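Local coordinates for protein prolyl oligopeptidase (PDB 1YR2) that probably cleaves oligopeptides on the carboxyl side of proline, and to some extent alanine, as a serine peptidase of the S9A prolyl oligopeptidase family, at residues Gln132-Val137 against Gly148-Asp153; Val191-Val196 against Asp204-Val209. All blocks are in the same frame, centred on the assembly; numbering follows the deposited sequence.

Interaction 1: residues Gln132-Val137 against Gly148-Asp153; sequences QSQLLV and GRVLLD
Leu-135 O takes two backbone N-H groups at once, from Leu-151 at 2.7 Å and from Leu-152 at 3.1 Å. Leu-151 and Leu-152 thus both face Leu-135, which makes a classic beta bulge in this antiparallel pair. Leu-135 N returns a bond to Leu-152 O, and Val-137 and Arg-149 exchange a further pair. The packed face holds Leu-135, Leu-151 and Leu-152. The leucine side chains run alongside one another, and Leu-135 CD2 lies 3.9 Å from Leu-152 CD1. On the same face the Arg-149 guanidinium lays one side over Val-137 CG1, while its NH1 probably hydrogen-bonds to Val-196 O. The other face is looser and carries the exposed Val-150, whose CG2 meets Leu-136 CD2 at 3.7 Å. Gln-134 has CG anti to the carbonyl carbon (chi1 -60°) and is extended beyond it, which brings NE2 to Asp-153 OD2 at 2.9 Å. The bond is fairly straight (163°), but arrives from above the carboxylate plane. Replacing Gln-134 by alanine would remove the amide, and Asp-153 OD2 would probably lose this partner. Strand 149-152 is outermost in a four-stranded propeller blade. Strand 120-126 flanks 134-139 on its other side, and Leu-135 and Leu-152 pack on strands 163-170 and 176-183 of the next blade.

Interaction 2: residues Val191-Val196 against Asp204-Val209; sequences VKFVGV and DELKWV
Val-191 and Leu-206 form an antiparallel hydrogen-bonded pair, with both N-to-O distances at 2.9 Å. From Val-191, CB sits 3.9 Å from Leu-206 CB, so the two side chains start out side by side. CG1, anti to the backbone N (chi1 177°), continues along Leu-206 and comes near its CD1. CG2 takes the other branch and meets Val-209 CG2 at 3.9 Å, the two valines crossing at about a right angle. Beyond this pair the strands separate. A water bridges the gap, accepting from Phe-193 N at 2.8 Å and lying 2.7 Å from Asp-204 O. The same carbonyl oxygen lies at the edge of the Phe-193 ring, in its plane, 3.6 Å from CD1. Asp-204 CB touches the same ring atom, and Asp-204 OD2 is bonded to His-248 and Gly-251. On the opposite face Lys-192 and Glu-205 run alongside each other. Their charged atoms NZ and OE2 stay 4.0 Å apart, too far for a salt bridge. Strand 204-210 is the outermost strand of its four-stranded propeller blade, and strand 176-183 lies on the other side of 188-195. Phe-193, Leu-206 and Val-209 pack on strand 221-226 of the following blade.

From the N terminus, the chain first runs through 132-137 and turns back at 148-153, so interaction 1 closes a short hairpin. It then builds strands 163-170 and 176-183 before reaching 191-196. Interaction 2 closes a later short loop, between 191-196 and 204-209. The two contacts are in series and neither nest nor cross. Each pairs the third and outermost fourth strands of a four-stranded blade, and the two blades are successive in the N-terminal beta-propeller. The centres of interactions 1 and 2 lie about 17 Å apart, yet the two touch. Besides the bond from Arg-149 to Val-196, Val-137 packs on Val-196, and Leu-151 on Val-194. These contacts tie one blade to the next.

Interaction 1: residues Gln132-Val137 against Gly148-Asp153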
loop_
_atom_site.group_PDB
_atom_site.type_symbol
_atom_site.label_atom_id
_atom_site.label_comp_id
_atom_site.label_asym_id
_atom_site.label_seq_id
_atom_site.Cartn_x
_atom_site.Cartn_y
_atom_site.Cartn_z
ATOM N N GLN A 132 13.601 -1.897 -14.860
ATOM C CA GLN A 132 12.779 -0.710 -15.070
ATOM C C GLN A 132 11.803 -0.951 -16.210
ATOM O O GLN A 132 12.120 -1.619 -17.156
ATOM C CB GLN A 132 13.621 0.537 -15.414
ATOM C CG GLN A 132 14.650 1.007 -14.359
ATOM C CD GLN A 132 15.466 2.191 -14.873
ATOM O OE1 GLN A 132 14.925 3.280 -15.019
ATOM N NE2 GLN A 132 16.743 1.973 -15.185
ATOM N N SER A 133 10.621 -0.370 -16.119
ATOM C CA SER A 133 9.685 -0.419 -17.226
ATOM C C SER A 133 10.213 0.346 -18.433
ATOM O O SER A 133 10.940 1.328 -18.286
ATOM C CB SER A 133 8.374 0.200 -16.822
ATOM O OG SER A 133 7.663 -0.654 -15.993
ATOM N N GLN A 134 9.837 -0.108 -19.632
ATOM C CA GLN A 134 10.023 0.664 -20.840
ATOM C C GLN A 134 8.858 1.637 -20.986
ATOM O O GLN A 134 7.841 1.432 -20.385
ATOM C CB GLN A 134 9.976 -0.260 -22.041
ATOM C CG GLN A 134 11.053 -1.370 -22.041
ATOM C CD GLN A 134 10.895 -2.384 -23.180
ATOM O OE1 GLN A 134 9.781 -2.710 -23.542
ATOM N NE2 GLN A 134 12.011 -2.905 -23.715
ATOM N N LEU A 135 9.066 2.667 -21.806
ATOM C CA LEU A 135 7.995 3.560 -22.269
ATOM C C LEU A 135 7.722 3.167 -23.716
ATOM O O LEU A 135 8.606 3.264 -24.593
ATOM C CB LEU A 135 8.420 5.025 -22.201
ATOM C CG LEU A 135 7.276 5.992 -22.580
ATOM C CD1 LEU A 135 6.084 5.776 -21.738
ATOM C CD2 LEU A 135 7.817 7.428 -22.524
ATOM N N LEU A 136 6.501 2.723 -23.919
ATOM C CA LEU A 136 5.951 2.394 -25.224
ATOM C C LEU A 136 5.007 3.443 -25.759
ATOM O O LEU A 136 4.365 4.229 -25.025
ATOM C CB LEU A 136 5.182 1.068 -25.166
ATOM C CG LEU A 136 5.928 -0.121 -24.593
ATOM C CD1 LEU A 136 5.171 -1.345 -24.914
ATOM C CD2 LEU A 136 7.337 -0.183 -25.106
ATOM N N VAL A 137 4.922 3.450 -27.081
ATOM C CA VAL A 137 4.036 4.353 -27.779
ATOM C C VAL A 137 3.422 3.625 -28.955
ATOM O O VAL A 137 4.031 2.755 -29.577
ATOM C CB VAL A 137 4.807 5.594 -28.297
ATOM C CG1 VAL A 137 5.870 5.193 -29.326
ATOM C CG2 VAL A 137 3.847 6.623 -28.866
ATOM N N GLY A 148 3.259 -2.220 -28.611
ATOM C CA GLY A 148 3.739 -0.864 -28.769
ATOM C C GLY A 148 5.199 -0.812 -29.160
ATOM O O GLY A 148 5.903 -1.768 -28.963
ATOM N N ARG A 149 5.608 0.332 -29.685
ATOM C CA ARG A 149 6.997 0.600 -30.060
ATOM C C ARG A 149 7.745 1.129 -28.833
ATOM O O ARG A 149 7.213 1.951 -28.073
ATOM C CB ARG A 149 7.011 1.619 -31.207
ATOM C CG ARG A 149 8.352 2.217 -31.517
ATOM C CD ARG A 149 8.364 3.033 -32.771
ATOM N NE ARG A 149 7.298 4.063 -32.841
ATOM C CZ ARG A 149 7.453 5.358 -32.551
ATOM N NH1 ARG A 149 8.612 5.820 -32.077
ATOM N NH2 ARG A 149 6.423 6.195 -32.721
ATOM N N VAL A 150 8.961 0.642 -28.616
ATOM C CA VAL A 150 9.769 1.123 -27.518
ATOM C C VAL A 150 10.282 2.522 -27.825
ATOM O O VAL A 150 11.065 2.740 -28.735
ATOM C CB VAL A 150 10.934 0.199 -27.231
ATOM C CG1 VAL A 150 11.838 0.779 -26.138
ATOM C CG2 VAL A 150 10.390 -1.205 -26.880
ATOM N N LEU A 151 9.820 3.467 -27.035
ATOM C CA LEU A 151 10.213 4.853 -27.107
ATOM C C LEU A 151 11.384 5.142 -26.179
ATOM O O LEU A 151 12.326 5.788 -26.615
ATOM C CB LEU A 151 9.013 5.752 -26.780
ATOM C CG LEU A 151 9.251 7.247 -26.978
ATOM C CD1 LEU A 151 9.717 7.609 -28.421
ATOM C CD2 LEU A 151 7.977 8.010 -26.631
ATOM N N LEU A 152 11.321 4.712 -24.916
ATOM C CA LEU A 152 12.500 4.677 -24.047
ATOM C C LEU A 152 12.692 3.308 -23.427
ATOM O O LEU A 152 11.729 2.668 -23.018
ATOM C CB LEU A 152 12.383 5.708 -22.916
ATOM C CG LEU A 152 12.078 7.166 -23.267
ATOM C CD1 LEU A 152 11.685 7.921 -22.004
ATOM C CD2 LEU A 152 13.292 7.756 -23.923
ATOM N N ASP A 153 13.942 2.834 -23.386
ATOM C CA ASP A 153 14.276 1.646 -22.632
ATOM C C ASP A 153 15.401 1.932 -21.636
ATOM O O ASP A 153 16.579 1.791 -21.950
ATOM C CB ASP A 153 14.667 0.499 -23.527
ATOM C CG ASP A 153 14.748 -0.811 -22.751
ATOM O OD1 ASP A 153 14.818 -0.772 -21.495
ATOM O OD2 ASP A 153 14.683 -1.920 -23.303
#

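Interaction 2: residues Val191-Val196 against Asp204-Val209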
loop_
_atom_site.group_PDB
_atom_site.type_symbol
_atom_site.label_atom_id
_atom_site.label_comp_id
_atom_site.label_asym_id
_atom_site.label_seq_id
_atom_site.Cartn_x
_atom_site.Cartn_y
_atom_site.Cartn_z
ATOM N N VAL A 191 16.735 16.795 -17.487
ATOM C CA VAL A 191 15.574 16.616 -18.350
ATOM C C VAL A 191 16.014 16.562 -19.794
ATOM O O VAL A 191 16.758 17.385 -20.222
ATOM C CB VAL A 191 14.558 17.713 -18.155
ATOM C CG1 VAL A 191 13.399 17.547 -19.111
ATOM C CG2 VAL A 191 14.044 17.692 -16.681
ATOM N N LYS A 192 15.579 15.549 -20.522
ATOM C CA LYS A 192 15.982 15.306 -21.916
ATOM C C LYS A 192 14.681 15.196 -22.726
ATOM O O LYS A 192 13.580 15.118 -22.179
ATOM C CB LYS A 192 16.742 13.992 -22.013
ATOM C CG LYS A 192 18.088 14.023 -21.344
ATOM C CD LYS A 192 18.852 12.740 -21.517
ATOM C CE LYS A 192 20.027 12.732 -20.562
ATOM N NZ LYS A 192 20.971 11.624 -20.824
ATOM N N PHE A 193 14.820 15.153 -24.031
ATOM C CA PHE A 193 13.671 15.139 -24.917
ATOM C C PHE A 193 13.944 14.134 -26.056
ATOM O O PHE A 193 15.066 13.991 -26.551
ATOM C CB PHE A 193 13.434 16.549 -25.495
ATOM C CG PHE A 193 13.186 17.635 -24.466
ATOM C CD1 PHE A 193 14.239 18.278 -23.822
ATOM C CD2 PHE A 193 11.872 18.036 -24.155
ATOM C CE1 PHE A 193 14.002 19.246 -22.876
ATOM C CE2 PHE A 193 11.623 19.031 -23.256
ATOM C CZ PHE A 193 12.658 19.649 -22.599
ATOM N N VAL A 194 12.873 13.498 -26.518
ATOM C CA VAL A 194 12.922 12.643 -27.691
ATOM C C VAL A 194 11.773 13.049 -28.642
ATOM O O VAL A 194 10.712 13.528 -28.212
ATOM C CB VAL A 194 12.840 11.168 -27.243
ATOM C CG1 VAL A 194 11.527 10.848 -26.575
ATOM C CG2 VAL A 194 13.060 10.232 -28.350
ATOM N N GLY A 195 12.037 12.957 -29.943
ATOM C CA GLY A 195 11.009 13.097 -30.953
ATOM C C GLY A 195 10.266 11.785 -31.043
ATOM O O GLY A 195 10.831 10.701 -31.105
ATOM N N VAL A 196 8.965 11.866 -31.033
ATOM C CA VAL A 196 8.184 10.669 -30.893
ATOM C C VAL A 196 8.126 9.857 -32.189
ATOM O O VAL A 196 8.205 8.619 -32.144
ATOM C CB VAL A 196 6.772 11.006 -30.391
ATOM C CG1 VAL A 196 5.898 9.806 -30.412
ATOM C CG2 VAL A 196 6.832 11.578 -28.951
ATOM N N ASP A 204 18.364 19.195 -26.606
ATOM C CA ASP A 204 18.073 19.973 -25.370
ATOM C C ASP A 204 18.251 19.111 -24.156
ATOM O O ASP A 204 17.777 17.934 -24.126
ATOM C CB ASP A 204 16.626 20.483 -25.311
ATOM C CG ASP A 204 16.209 21.277 -26.540
ATOM O OD1 ASP A 204 16.354 20.763 -27.705
ATOM O OD2 ASP A 204 15.694 22.414 -26.420
ATOM N N GLU A 205 18.952 19.669 -23.172
ATOM C CA GLU A 205 19.053 19.050 -21.879
ATOM C C GLU A 205 18.979 20.134 -20.846
ATOM O O GLU A 205 19.593 21.228 -20.994
ATOM C CB GLU A 205 20.332 18.248 -21.690
ATOM C CG GLU A 205 20.593 17.117 -22.675
ATOM C CD GLU A 205 21.722 16.219 -22.199
ATOM O OE1 GLU A 205 22.477 16.634 -21.293
ATOM O OE2 GLU A 205 21.843 15.096 -22.715
ATOM N N LEU A 206 18.251 19.847 -19.775
ATOM C CA LEU A 206 18.078 20.799 -18.698
ATOM C C LEU A 206 18.787 20.209 -17.493
ATOM O O LEU A 206 18.517 19.046 -17.101
ATOM C CB LEU A 206 16.591 21.047 -18.383
ATOM C CG LEU A 206 15.723 21.547 -19.557
ATOM C CD1 LEU A 206 14.313 21.641 -19.111
ATOM C CD2 LEU A 206 16.139 22.895 -20.083
ATOM N N LYS A 207 19.691 21.007 -16.912
ATOM C CA LYS A 207 20.451 20.620 -15.731
ATOM C C LYS A 207 19.933 21.382 -14.509
ATOM O O LYS A 207 19.204 22.372 -14.619
ATOM C CB LYS A 207 21.976 20.869 -15.945
ATOM C CG LYS A 207 22.622 20.024 -17.048
ATOM C CD LYS A 207 22.476 18.548 -16.743
ATOM C CE LYS A 207 23.371 17.634 -17.602
ATOM N NZ LYS A 207 23.364 16.260 -16.991
ATOM N N TRP A 208 20.269 20.828 -13.346
ATOM C CA TRP A 208 19.952 21.359 -12.008
ATOM C C TRP A 208 18.485 21.327 -11.682
ATOM O O TRP A 208 17.978 22.106 -10.875
ATOM C CB TRP A 208 20.551 22.745 -11.790
ATOM C CG TRP A 208 21.952 22.776 -12.244
ATOM C CD1 TRP A 208 22.444 23.442 -13.335
ATOM C CD2 TRP A 208 23.042 22.040 -11.690
ATOM N NE1 TRP A 208 23.789 23.198 -13.463
ATOM C CE2 TRP A 208 24.189 22.342 -12.467
ATOM C CE3 TRP A 208 23.180 21.177 -10.587
ATOM C CZ2 TRP A 208 25.449 21.791 -12.199
ATOM C CZ3 TRP A 208 24.439 20.626 -10.309
ATOM C CH2 TRP A 208 25.559 20.941 -11.114
ATOM N N VAL A 209 17.799 20.379 -12.300
ATOM C CA VAL A 209 16.382 20.179 -12.053
ATOM C C VAL A 209 16.334 19.313 -10.802
ATOM O O VAL A 209 17.146 18.395 -10.639
ATOM C CB VAL A 209 15.783 19.445 -13.228
ATOM C CG1 VAL A 209 14.368 19.037 -12.955
ATOM C CG2 VAL A 209 15.887 20.294 -14.497
HETATM O O HOH W 1 17.471 15.371 -24.993
#